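Local atomic coordinates of protein of unknown function DUF574 (Streptomyces avermitilis, PDB entry 3GO4), a protein that binds S-adenosyl-L-homocysteine in a Rossmann-like fold and is probably an S-adenosylmethionine-dependent methyltransferase whose substrate is not known. Residues A[81-86]-A[107-112]; A[162-167]-A[185-190]; A[24-29]-A[87-92]. All blocks are in the same frame, centred on the assembly; numbering follows the deposited sequence.

Contact 1: A[81-86]-A[107-112]; sequences QFLDIG and RVVYVD. With SAH (S-adenosyl-L-homocysteine), chain B.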
loop_
_atom_site.group_PDB
_atom_site.type_symbol
_atom_site.label_atom_id
_atom_site.label_comp_id
_atom_site.label_asym_id
_atom_site.label_seq_id
_atom_site.Cartn_x
_atom_site.Cartn_y
_atom_site.Cartn_z
ATOM N N GLN A 81 -2.633 -10.079 12.812
ATOM C CA GLN A 81 -3.356 -8.819 12.880
ATOM C C GLN A 81 -2.720 -7.815 11.926
ATOM O O GLN A 81 -1.513 -7.532 12.009
ATOM C CB GLN A 81 -3.307 -8.230 14.290
ATOM C CG GLN A 81 -3.939 -9.102 15.366
ATOM C CD GLN A 81 -4.243 -8.336 16.622
ATOM O OE1 GLN A 81 -5.409 -8.244 17.029
ATOM N NE2 GLN A 81 -3.200 -7.764 17.243
ATOM N N PHE A 82 -3.528 -7.263 11.029
ATOM C CA PHE A 82 -3.020 -6.304 10.031
ATOM C C PHE A 82 -3.824 -4.999 10.061
ATOM O O PHE A 82 -5.024 -5.026 10.262
ATOM C CB PHE A 82 -3.108 -6.951 8.644
ATOM C CG PHE A 82 -2.295 -8.223 8.519
ATOM C CD1 PHE A 82 -2.770 -9.390 9.062
ATOM C CD2 PHE A 82 -1.071 -8.231 7.863
ATOM C CE1 PHE A 82 -2.037 -10.580 8.968
ATOM C CE2 PHE A 82 -0.325 -9.432 7.750
ATOM C CZ PHE A 82 -0.822 -10.588 8.313
ATOM N N LEU A 83 -3.153 -3.870 9.917
ATOM C CA LEU A 83 -3.790 -2.543 9.796
ATOM C C LEU A 83 -3.232 -2.009 8.476
ATOM O O LEU A 83 -2.016 -1.808 8.334
ATOM C CB LEU A 83 -3.453 -1.631 10.959
ATOM C CG LEU A 83 -3.910 -0.151 10.916
ATOM C CD1 LEU A 83 -5.391 -0.040 10.683
ATOM C CD2 LEU A 83 -3.485 0.500 12.215
ATOM N N ASP A 84 -4.126 -1.789 7.518
ATOM C CA ASP A 84 -3.756 -1.428 6.127
ATOM C C ASP A 84 -4.230 -0.039 5.794
ATOM O O ASP A 84 -5.425 0.199 5.775
ATOM C CB ASP A 84 -4.410 -2.417 5.206
ATOM C CG ASP A 84 -3.987 -2.297 3.752
ATOM O OD1 ASP A 84 -2.779 -2.210 3.408
ATOM O OD2 ASP A 84 -4.900 -2.424 2.933
ATOM N N ILE A 85 -3.274 0.855 5.555
ATOM C CA ILE A 85 -3.553 2.263 5.299
ATOM C C ILE A 85 -3.376 2.533 3.808
ATOM O O ILE A 85 -2.284 2.342 3.238
ATOM C CB ILE A 85 -2.657 3.197 6.159
ATOM C CG1 ILE A 85 -2.613 2.759 7.618
ATOM C CG2 ILE A 85 -3.123 4.703 6.075
ATOM C CD1 ILE A 85 -3.957 2.637 8.322
ATOM N N GLY A 86 -4.453 3.025 3.194
ATOM C CA GLY A 86 -4.515 3.280 1.759
ATOM C C GLY A 86 -4.815 1.953 1.098
ATOM O O GLY A 86 -4.075 1.506 0.203
ATOM N N ARG A 107 -7.012 -11.249 11.597
ATOM C CA ARG A 107 -7.850 -10.063 11.661
ATOM C C ARG A 107 -7.195 -8.952 10.851
ATOM O O ARG A 107 -5.969 -8.828 10.865
ATOM C CB ARG A 107 -7.984 -9.595 13.100
ATOM C CG ARG A 107 -8.571 -10.627 14.072
ATOM C CD ARG A 107 -8.232 -10.205 15.513
ATOM N NE ARG A 107 -8.873 -11.032 16.542
ATOM C CZ ARG A 107 -8.581 -10.985 17.848
ATOM N NH1 ARG A 107 -7.630 -10.159 18.314
ATOM N NH2 ARG A 107 -9.230 -11.785 18.701
ATOM N N VAL A 108 -8.012 -8.139 10.171
ATOM C CA VAL A 108 -7.519 -7.043 9.327
ATOM C C VAL A 108 -8.425 -5.827 9.395
ATOM O O VAL A 108 -9.644 -5.965 9.342
ATOM C CB VAL A 108 -7.502 -7.502 7.835
ATOM C CG1 VAL A 108 -7.057 -6.397 6.926
ATOM C CG2 VAL A 108 -6.595 -8.759 7.633
ATOM N N VAL A 109 -7.832 -4.649 9.526
ATOM C CA VAL A 109 -8.583 -3.391 9.440
ATOM C C VAL A 109 -8.059 -2.716 8.193
ATOM O O VAL A 109 -6.844 -2.536 8.037
ATOM C CB VAL A 109 -8.422 -2.450 10.644
ATOM C CG1 VAL A 109 -9.022 -1.075 10.326
ATOM C CG2 VAL A 109 -9.061 -3.025 11.847
ATOM N N TYR A 110 -8.979 -2.377 7.293
ATOM C CA TYR A 110 -8.681 -1.748 6.045
ATOM C C TYR A 110 -9.074 -0.293 6.185
ATOM O O TYR A 110 -10.051 0.024 6.859
ATOM C CB TYR A 110 -9.517 -2.289 4.941
ATOM C CG TYR A 110 -9.168 -3.666 4.475
ATOM C CD1 TYR A 110 -8.050 -3.869 3.715
ATOM C CD2 TYR A 110 -10.021 -4.717 4.685
ATOM C CE1 TYR A 110 -7.755 -5.130 3.203
ATOM C CE2 TYR A 110 -9.733 -5.985 4.169
ATOM C CZ TYR A 110 -8.622 -6.163 3.433
ATOM O OH TYR A 110 -8.350 -7.419 2.875
ATOM N N VAL A 111 -8.302 0.568 5.563
ATOM C CA VAL A 111 -8.546 2.013 5.690
ATOM C C VAL A 111 -8.278 2.784 4.388
ATOM O O VAL A 111 -7.238 2.581 3.745
ATOM C CB VAL A 111 -7.584 2.570 6.769
ATOM C CG1 VAL A 111 -7.885 4.031 7.053
ATOM C CG2 VAL A 111 -7.601 1.688 8.100
ATOM N N ASP A 112 -9.186 3.687 3.979
ATOM C CA ASP A 112 -8.939 4.466 2.779
ATOM C C ASP A 112 -9.744 5.732 2.909
ATOM O O ASP A 112 -10.691 5.773 3.702
ATOM C CB ASP A 112 -9.306 3.680 1.499
ATOM C CG ASP A 112 -8.455 4.080 0.282
ATOM O OD1 ASP A 112 -8.676 5.135 -0.285
ATOM O OD2 ASP A 112 -7.556 3.309 -0.150
HETATM N N SAH B . -2.331 -0.293 -0.799
HETATM C CA SAH B . -2.976 -0.700 -2.117
HETATM C CB SAH B . -3.616 0.475 -2.872
HETATM C CG SAH B . -2.609 1.536 -3.334
HETATM S SD SAH B . -3.365 2.931 -4.142
HETATM C C SAH B . -1.949 -1.389 -2.989
HETATM O O SAH B . -2.237 -2.280 -3.790
HETATM O OXT SAH B . -0.762 -1.103 -2.886
HETATM C "C5'" SAH B . -3.249 4.298 -3.034
HETATM C "C4'" SAH B . -4.463 4.365 -2.127
HETATM O "O4'" SAH B . -4.182 5.242 -1.033
HETATM C "C3'" SAH B . -5.695 4.907 -2.833
HETATM O "O3'" SAH B . -6.763 4.006 -2.621
HETATM C "C2'" SAH B . -5.945 6.246 -2.175
HETATM O "O2'" SAH B . -7.297 6.650 -2.138
HETATM C "C1'" SAH B . -5.366 5.998 -0.787
HETATM N N9 SAH B . -4.998 7.214 -0.068
HETATM C C8 SAH B . -4.322 8.265 -0.569
HETATM N N7 SAH B . -4.143 9.218 0.368
HETATM C C5 SAH B . -4.721 8.774 1.491
HETATM C C6 SAH B . -4.881 9.291 2.855
HETATM N N6 SAH B . -4.354 10.501 3.142
HETATM N N1 SAH B . -5.551 8.534 3.751
HETATM C C2 SAH B . -6.033 7.302 3.432
HETATM N N3 SAH B . -5.930 6.766 2.194
HETATM C C4 SAH B . -5.277 7.437 1.216
#
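Q81 and R107 both set CG trans to the carbonyl carbon (chi1 -61° and -58°) and continue as extended chains from the same face of two parallel strands; side by side, they bring R107 NH1 3.2 Å from Q81 OE1. The oxygen meets the guanidinium edge almost in its plane, while the donor stands above the carboxamide plane, and OE1 also receives D157 N. The backbones form an in-register parallel ladder in which F82 N binds R107 O, V109 N binds F82 O, D84 N binds V109 O and G86 N binds V111 O. Only V111 N to D84 O is weak, and V111 N also bonds T87 OG1. On the face carrying L83, V109 and V111, L83 CD1 touches V109 CG1 and V111 CG2, both at 3.8 Å. On the other face D84 OD2 lies at the edge of the Y110 ring, 3.6 Å from CD1, and is hydrogen-bonded to T87 OG1, while OD1 is bonded to T165 OG1. At the strand ends the D112 carboxylate grips the ribose, OD1 taking O2' at 2.8 Å and OD2 taking O3' at 2.7 Å, as in Rossmann-fold methyltransferases; G88 N, also bonded to OD2, helps to position it. Helix 95-102 packs on F82, D84 and V108 as the crossover of this beta-alpha-beta unit, while strand 163-167 flanks 81-85 and strand 132-137 flanks 107-112.

Contact 2: A[162-167]-A[185-190]; sequences VALTVI and RLLEPL. With SAH (S-adenosyl-L-homocysteine), chain B.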
loop_
_atom_site.group_PDB
_atom_site.type_symbol
_atom_site.label_atom_id
_atom_site.label_comp_id
_atom_site.label_asym_id
_atom_site.label_seq_id
_atom_site.Cartn_x
_atom_site.Cartn_y
_atom_site.Cartn_z
ATOM N N VAL A 162 0.873 -6.442 15.526
ATOM C CA VAL A 162 0.148 -5.929 14.363
ATOM C C VAL A 162 1.139 -5.568 13.221
ATOM O O VAL A 162 2.210 -4.987 13.465
ATOM C CB VAL A 162 -0.667 -4.640 14.755
ATOM C CG1 VAL A 162 -1.316 -3.984 13.528
ATOM C CG2 VAL A 162 -1.729 -4.965 15.808
ATOM N N ALA A 163 0.817 -5.980 11.991
ATOM C CA ALA A 163 1.595 -5.591 10.801
ATOM C C ALA A 163 0.917 -4.320 10.238
ATOM O O ALA A 163 -0.262 -4.375 9.862
ATOM C CB ALA A 163 1.595 -6.721 9.786
ATOM N N LEU A 164 1.634 -3.185 10.245
ATOM C CA LEU A 164 1.135 -1.914 9.692
ATOM C C LEU A 164 1.553 -1.937 8.225
ATOM O O LEU A 164 2.749 -1.913 7.904
ATOM C CB LEU A 164 1.730 -0.731 10.438
ATOM C CG LEU A 164 1.365 0.698 9.999
ATOM C CD1 LEU A 164 -0.165 0.926 10.015
ATOM C CD2 LEU A 164 2.135 1.706 10.838
ATOM N N THR A 165 0.583 -2.033 7.332
ATOM C CA THR A 165 0.862 -2.065 5.888
ATOM C C THR A 165 0.513 -0.700 5.303
ATOM O O THR A 165 -0.616 -0.284 5.341
ATOM C CB THR A 165 0.095 -3.158 5.139
ATOM O OG1 THR A 165 -1.284 -3.169 5.535
ATOM C CG2 THR A 165 0.705 -4.541 5.402
ATOM N N VAL A 166 1.509 -0.053 4.742
ATOM C CA VAL A 166 1.368 1.275 4.178
ATOM C C VAL A 166 1.945 1.175 2.778
ATOM O O VAL A 166 3.077 1.517 2.520
ATOM C CB VAL A 166 2.071 2.299 5.105
ATOM C CG1 VAL A 166 1.839 3.755 4.597
ATOM C CG2 VAL A 166 1.563 2.150 6.536
ATOM N N ILE A 167 1.121 0.712 1.852
ATOM C CA ILE A 167 1.592 0.346 0.540
ATOM C C ILE A 167 1.100 1.219 -0.576
ATOM O O ILE A 167 -0.099 1.352 -0.785
ATOM C CB ILE A 167 1.229 -1.140 0.262
ATOM C CG1 ILE A 167 1.658 -1.988 1.481
ATOM C CG2 ILE A 167 1.831 -1.657 -1.111
ATOM C CD1 ILE A 167 1.528 -3.526 1.341
ATOM N N ARG A 185 3.834 7.537 13.846
ATOM C CA ARG A 185 2.778 7.788 14.805
ATOM C C ARG A 185 1.785 6.620 14.814
ATOM O O ARG A 185 1.273 6.274 15.861
ATOM C CB ARG A 185 2.076 9.115 14.495
ATOM C CG ARG A 185 0.887 9.384 15.357
ATOM C CD ARG A 185 1.225 9.575 16.823
ATOM N NE ARG A 185 -0.009 9.763 17.595
ATOM C CZ ARG A 185 -0.710 8.778 18.157
ATOM N NH1 ARG A 185 -0.295 7.502 18.079
ATOM N NH2 ARG A 185 -1.830 9.070 18.812
ATOM N N LEU A 186 1.518 6.010 13.649
ATOM C CA LEU A 186 0.625 4.848 13.521
ATOM C C LEU A 186 1.253 3.566 14.079
ATOM O O LEU A 186 0.555 2.706 14.588
ATOM C CB LEU A 186 0.217 4.636 12.043
ATOM C CG LEU A 186 -0.746 5.705 11.521
ATOM C CD1 LEU A 186 -0.759 5.811 9.992
ATOM C CD2 LEU A 186 -2.142 5.525 12.052
ATOM N N LEU A 187 2.575 3.475 13.997
ATOM C CA LEU A 187 3.316 2.335 14.509
ATOM C C LEU A 187 3.513 2.413 16.024
ATOM O O LEU A 187 3.620 1.406 16.705
ATOM C CB LEU A 187 4.667 2.255 13.786
ATOM C CG LEU A 187 5.506 0.999 14.061
ATOM C CD1 LEU A 187 4.734 -0.262 13.624
ATOM C CD2 LEU A 187 6.872 1.074 13.365
ATOM N N GLU A 188 3.484 3.621 16.568
ATOM C CA GLU A 188 3.778 3.841 17.974
ATOM C C GLU A 188 2.984 2.931 18.959
ATOM O O GLU A 188 3.591 2.286 19.812
ATOM C CB GLU A 188 3.553 5.336 18.292
ATOM C CG GLU A 188 4.717 5.993 18.974
ATOM C CD GLU A 188 5.020 5.427 20.331
ATOM O OE1 GLU A 188 4.083 4.955 21.009
ATOM O OE2 GLU A 188 6.204 5.506 20.739
ATOM N N PRO A 189 1.633 2.842 18.813
ATOM C CA PRO A 189 0.840 2.038 19.760
ATOM C C PRO A 189 0.868 0.536 19.525
ATOM O O PRO A 189 0.252 -0.212 20.294
ATOM C CB PRO A 189 -0.582 2.569 19.564
ATOM C CG PRO A 189 -0.605 3.093 18.220
ATOM C CD PRO A 189 0.757 3.654 17.949
ATOM N N LEU A 190 1.562 0.105 18.477
ATOM C CA LEU A 190 1.675 -1.295 18.184
ATOM C C LEU A 190 2.812 -1.831 19.030
ATOM O O LEU A 190 3.818 -1.170 19.207
ATOM C CB LEU A 190 1.896 -1.527 16.696
ATOM C CG LEU A 190 0.916 -0.807 15.768
ATOM C CD1 LEU A 190 1.172 -1.302 14.353
ATOM C CD2 LEU A 190 -0.545 -1.039 16.134
HETATM N N SAH B . -2.331 -0.293 -0.799
HETATM C CA SAH B . -2.976 -0.700 -2.117
HETATM C CB SAH B . -3.616 0.475 -2.872
HETATM C CG SAH B . -2.609 1.536 -3.334
HETATM S SD SAH B . -3.365 2.931 -4.142
HETATM C C SAH B . -1.949 -1.389 -2.989
HETATM O O SAH B . -2.237 -2.280 -3.790
HETATM O OXT SAH B . -0.762 -1.103 -2.886
HETATM C "C5'" SAH B . -3.249 4.298 -3.034
HETATM C "C4'" SAH B . -4.463 4.365 -2.127
HETATM O "O4'" SAH B . -4.182 5.242 -1.033
HETATM C "C3'" SAH B . -5.695 4.907 -2.833
HETATM O "O3'" SAH B . -6.763 4.006 -2.621
HETATM C "C2'" SAH B . -5.945 6.246 -2.175
HETATM O "O2'" SAH B . -7.297 6.650 -2.138
HETATM C "C1'" SAH B . -5.366 5.998 -0.787
HETATM N N9 SAH B . -4.998 7.214 -0.068
HETATM C C8 SAH B . -4.322 8.265 -0.569
HETATM N N7 SAH B . -4.143 9.218 0.368
HETATM C C5 SAH B . -4.721 8.774 1.491
HETATM C C6 SAH B . -4.881 9.291 2.855
HETATM N N6 SAH B . -4.354 10.501 3.142
HETATM N N1 SAH B . -5.551 8.534 3.751
HETATM C C2 SAH B . -6.033 7.302 3.432
HETATM N N3 SAH B . -5.930 6.766 2.194
HETATM C C4 SAH B . -5.277 7.437 1.216
#
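V162, just before strand 163-167, and L164, within it, face the end of helix 179-187, where the chain leaves through a type I turn from L187 to L190. The turn is closed by L190 N to L187 O at 3.0 Å, and it returns the chain toward the start of the strand: the CA atoms of V162 and L190 are 6.2 Å apart, those of L164 and L187 6.8 Å. The side chains that meet are all apolar. In L164, chi1 179° and chi2 56° together turn CD2 toward the helix, where this methyl meets L186 CB at 3.7 Å and sits 3.6 Å from L187 N. The L164 and L186 side chains cross at about a right angle, as do those of V162 and L190. L190 CD1 touches V162 CG1 at 3.8 Å and L164 CB at 4.0 Å, bridging V162 and L164. With an alanine at L190 both methyls would be lost, and a gap would probably open beside V162 and the CB of L164. Farther along the strand, I167 O accepts the amino nitrogen N of the bound S-adenosyl-L-homocysteine at 2.8 Å, which ties this part of the sheet to the ligand site. Strand 163-167 runs between strands 81-85 and 195-201; helix 179-187, the crossover to 195-201, lies on the L164 face with L186 reaching P143 of helix 143-147, whereas A163 and I167 pack on helix 55-75.

Contact 3: A[24-29]-A[87-92]; sequences SARIYD and TGIPTS. With SAH (S-adenosyl-L-homocysteine), chain B.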
loop_
_atom_site.group_PDB
_atom_site.type_symbol
_atom_site.label_atom_id
_atom_site.label_comp_id
_atom_site.label_asym_id
_atom_site.label_seq_id
_atom_site.Cartn_x
_atom_site.Cartn_y
_atom_site.Cartn_z
ATOM N N SER A 24 -6.471 8.431 -7.485
ATOM C CA SER A 24 -5.361 7.472 -7.510
ATOM C C SER A 24 -5.744 6.010 -7.444
ATOM O O SER A 24 -5.143 5.192 -8.156
ATOM C CB SER A 24 -4.357 7.794 -6.395
ATOM O OG SER A 24 -4.909 7.591 -5.100
ATOM N N ALA A 25 -6.733 5.670 -6.616
ATOM C CA ALA A 25 -7.183 4.274 -6.489
ATOM C C ALA A 25 -7.743 3.696 -7.783
ATOM O O ALA A 25 -7.559 2.527 -8.092
ATOM C CB ALA A 25 -8.234 4.125 -5.363
ATOM N N ARG A 26 -8.435 4.538 -8.510
ATOM C CA ARG A 26 -9.127 4.218 -9.745
ATOM C C ARG A 26 -8.194 4.134 -10.929
ATOM O O ARG A 26 -8.324 3.212 -11.739
ATOM C CB ARG A 26 -10.228 5.279 -9.962
ATOM C CG ARG A 26 -11.181 5.388 -8.788
ATOM C CD ARG A 26 -12.112 6.582 -8.921
ATOM N NE ARG A 26 -12.631 7.039 -7.629
ATOM C CZ ARG A 26 -13.546 8.006 -7.481
ATOM N NH1 ARG A 26 -14.101 8.580 -8.547
ATOM N NH2 ARG A 26 -13.958 8.344 -6.259
ATOM N N ILE A 27 -7.283 5.117 -11.058
ATOM C CA ILE A 27 -6.217 5.056 -12.078
ATOM C C ILE A 27 -5.500 3.712 -11.878
ATOM O O ILE A 27 -5.391 2.890 -12.815
ATOM C CB ILE A 27 -5.194 6.202 -11.913
ATOM C CG1 ILE A 27 -5.816 7.539 -12.336
ATOM C CG2 ILE A 27 -3.935 5.920 -12.716
ATOM C CD1 ILE A 27 -4.976 8.790 -11.942
ATOM N N TYR A 28 -5.055 3.477 -10.637
ATOM C CA TYR A 28 -4.391 2.186 -10.250
ATOM C C TYR A 28 -5.206 0.980 -10.682
ATOM O O TYR A 28 -4.690 0.085 -11.334
ATOM C CB TYR A 28 -4.143 2.181 -8.721
ATOM C CG TYR A 28 -3.446 0.969 -8.106
ATOM C CD1 TYR A 28 -2.279 0.457 -8.641
ATOM C CD2 TYR A 28 -3.907 0.392 -6.914
ATOM C CE1 TYR A 28 -1.615 -0.628 -8.059
ATOM C CE2 TYR A 28 -3.238 -0.715 -6.331
ATOM C CZ TYR A 28 -2.087 -1.203 -6.902
ATOM O OH TYR A 28 -1.382 -2.253 -6.343
ATOM N N ASP A 29 -6.498 0.971 -10.346
ATOM C CA ASP A 29 -7.338 -0.159 -10.655
ATOM C C ASP A 29 -7.479 -0.314 -12.161
ATOM O O ASP A 29 -7.467 -1.412 -12.674
ATOM C CB ASP A 29 -8.729 -0.007 -10.030
ATOM C CG ASP A 29 -9.508 -1.288 -10.059
ATOM O OD1 ASP A 29 -9.082 -2.209 -9.362
ATOM O OD2 ASP A 29 -10.517 -1.377 -10.772
ATOM N N THR A 87 -5.903 1.334 1.548
ATOM C CA THR A 87 -6.288 0.027 1.065
ATOM C C THR A 87 -6.539 -0.037 -0.423
ATOM O O THR A 87 -6.213 -1.028 -1.048
ATOM C CB THR A 87 -7.536 -0.514 1.817
ATOM O OG1 THR A 87 -7.184 -0.672 3.200
ATOM C CG2 THR A 87 -7.985 -1.906 1.260
ATOM N N GLY A 88 -7.086 1.011 -1.015
ATOM C CA GLY A 88 -7.425 0.889 -2.440
ATOM C C GLY A 88 -8.640 0.031 -2.736
ATOM O O GLY A 88 -9.280 -0.573 -1.840
ATOM N N ILE A 89 -8.982 0.041 -4.015
ATOM C CA ILE A 89 -10.130 -0.672 -4.506
ATOM C C ILE A 89 -9.841 -2.157 -4.363
ATOM O O ILE A 89 -8.761 -2.588 -4.660
ATOM C CB ILE A 89 -10.407 -0.284 -5.962
ATOM C CG1 ILE A 89 -10.971 1.153 -5.988
ATOM C CG2 ILE A 89 -11.357 -1.244 -6.634
ATOM C CD1 ILE A 89 -11.026 1.754 -7.383
ATOM N N PRO A 90 -10.831 -2.916 -3.883
ATOM C CA PRO A 90 -10.574 -4.338 -3.706
ATOM C C PRO A 90 -10.258 -5.059 -5.000
ATOM O O PRO A 90 -10.904 -4.821 -6.017
ATOM C CB PRO A 90 -11.892 -4.867 -3.133
ATOM C CG PRO A 90 -12.528 -3.724 -2.536
ATOM C CD PRO A 90 -12.168 -2.548 -3.396
ATOM N N THR A 91 -9.268 -5.947 -4.946
ATOM C CA THR A 91 -8.848 -6.739 -6.067
ATOM C C THR A 91 -8.359 -8.087 -5.539
ATOM O O THR A 91 -7.517 -8.150 -4.653
ATOM C CB THR A 91 -7.708 -6.030 -6.860
ATOM O OG1 THR A 91 -8.226 -4.843 -7.491
ATOM C CG2 THR A 91 -7.164 -6.933 -7.908
ATOM N N SER A 92 -8.890 -9.164 -6.087
ATOM C CA SER A 92 -8.540 -10.503 -5.619
ATOM C C SER A 92 -7.144 -10.982 -6.019
ATOM O O SER A 92 -6.775 -10.892 -7.184
ATOM C CB SER A 92 -9.579 -11.513 -6.113
ATOM O OG SER A 92 -9.114 -12.837 -5.848
HETATM N N SAH B . -2.331 -0.293 -0.799
HETATM C CA SAH B . -2.976 -0.700 -2.117
HETATM C CB SAH B . -3.616 0.475 -2.872
HETATM C CG SAH B . -2.609 1.536 -3.334
HETATM S SD SAH B . -3.365 2.931 -4.142
HETATM C C SAH B . -1.949 -1.389 -2.989
HETATM O O SAH B . -2.237 -2.280 -3.790
HETATM O OXT SAH B . -0.762 -1.103 -2.886
HETATM C "C5'" SAH B . -3.249 4.298 -3.034
HETATM C "C4'" SAH B . -4.463 4.365 -2.127
HETATM O "O4'" SAH B . -4.182 5.242 -1.033
HETATM C "C3'" SAH B . -5.695 4.907 -2.833
HETATM O "O3'" SAH B . -6.763 4.006 -2.621
HETATM C "C2'" SAH B . -5.945 6.246 -2.175
HETATM O "O2'" SAH B . -7.297 6.650 -2.138
HETATM C "C1'" SAH B . -5.366 5.998 -0.787
HETATM N N9 SAH B . -4.998 7.214 -0.068
HETATM C C8 SAH B . -4.322 8.265 -0.569
HETATM N N7 SAH B . -4.143 9.218 0.368
HETATM C C5 SAH B . -4.721 8.774 1.491
HETATM C C6 SAH B . -4.881 9.291 2.855
HETATM N N6 SAH B . -4.354 10.501 3.142
HETATM N N1 SAH B . -5.551 8.534 3.751
HETATM C C2 SAH B . -6.033 7.302 3.432
HETATM N N3 SAH B . -5.930 6.766 2.194
HETATM C C4 SAH B . -5.277 7.437 1.216
HETATM O O HOH W 1 -7.112 0.666 -6.221
HETATM O O HOH W 2 -7.272 -1.532 -7.425
#
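Segment 24-29, the first part of helix 24-32, passes the loop 87-92 closest where the CA atoms of A25 and G88 are 5.3 Å apart. The loop continues what is, by sequence and position, the glycine-rich first motif of Rossmann-fold methyltransferases, which begins at the end of strand 81-85. G88 is suited to its place, since its backbone angles call for glycine and a CB would come 2.6 Å from CB of the ligand. I89 supplies most of the apolar contact: in one of its two conformers CG1, trans to the carbonyl carbon, lies 4.1 Å from A25 CB, CD1 rests by the aliphatic part of R26, and CG2 meets the D29 carboxylate. The charged end of R26 leads elsewhere, to D114 and I17 O. Two waters join the segments: one donates to A25 O at 2.7 Å and accepts from I89 N at 3.0 Å, so that this helix carbonyl, already bonded to D29 N, has a second partner. The other donates to D29 OD1 at 2.7 Å and weakly to I89 O, while D29 OD2 accepts from D36 N. Y28, with CG trans to the backbone N (chi1 -179°), reaches toward the homocysteine end of the ligand, and its OH, also bonded to N62 ND2, donates to the carboxylate atom O at 2.7 Å, close to the ring plane.

All three contacts are buried and reach the same ligand, but through different parts of the fold. Contacts 1 and 2 share the sheet: strands 81-85 and 163-167 are neighbours, joined by L83 O to T165 N and by D84 OD1 to T165 OG1. Contact 1 is strand pairing built on backbone bonds, whereas contact 2 packs a helix end on the sheet through leucine and valine side chains, with no polar side chain involved. Contact 3 continues directly from 81-86 into the loop 87-92, and D112 OD2 is bonded to G88 N; its interface combines I89, packed on A25 and R26, with the D29 carboxylate and two bridging waters, and lies across the chain's centre from contact 2, without touching it.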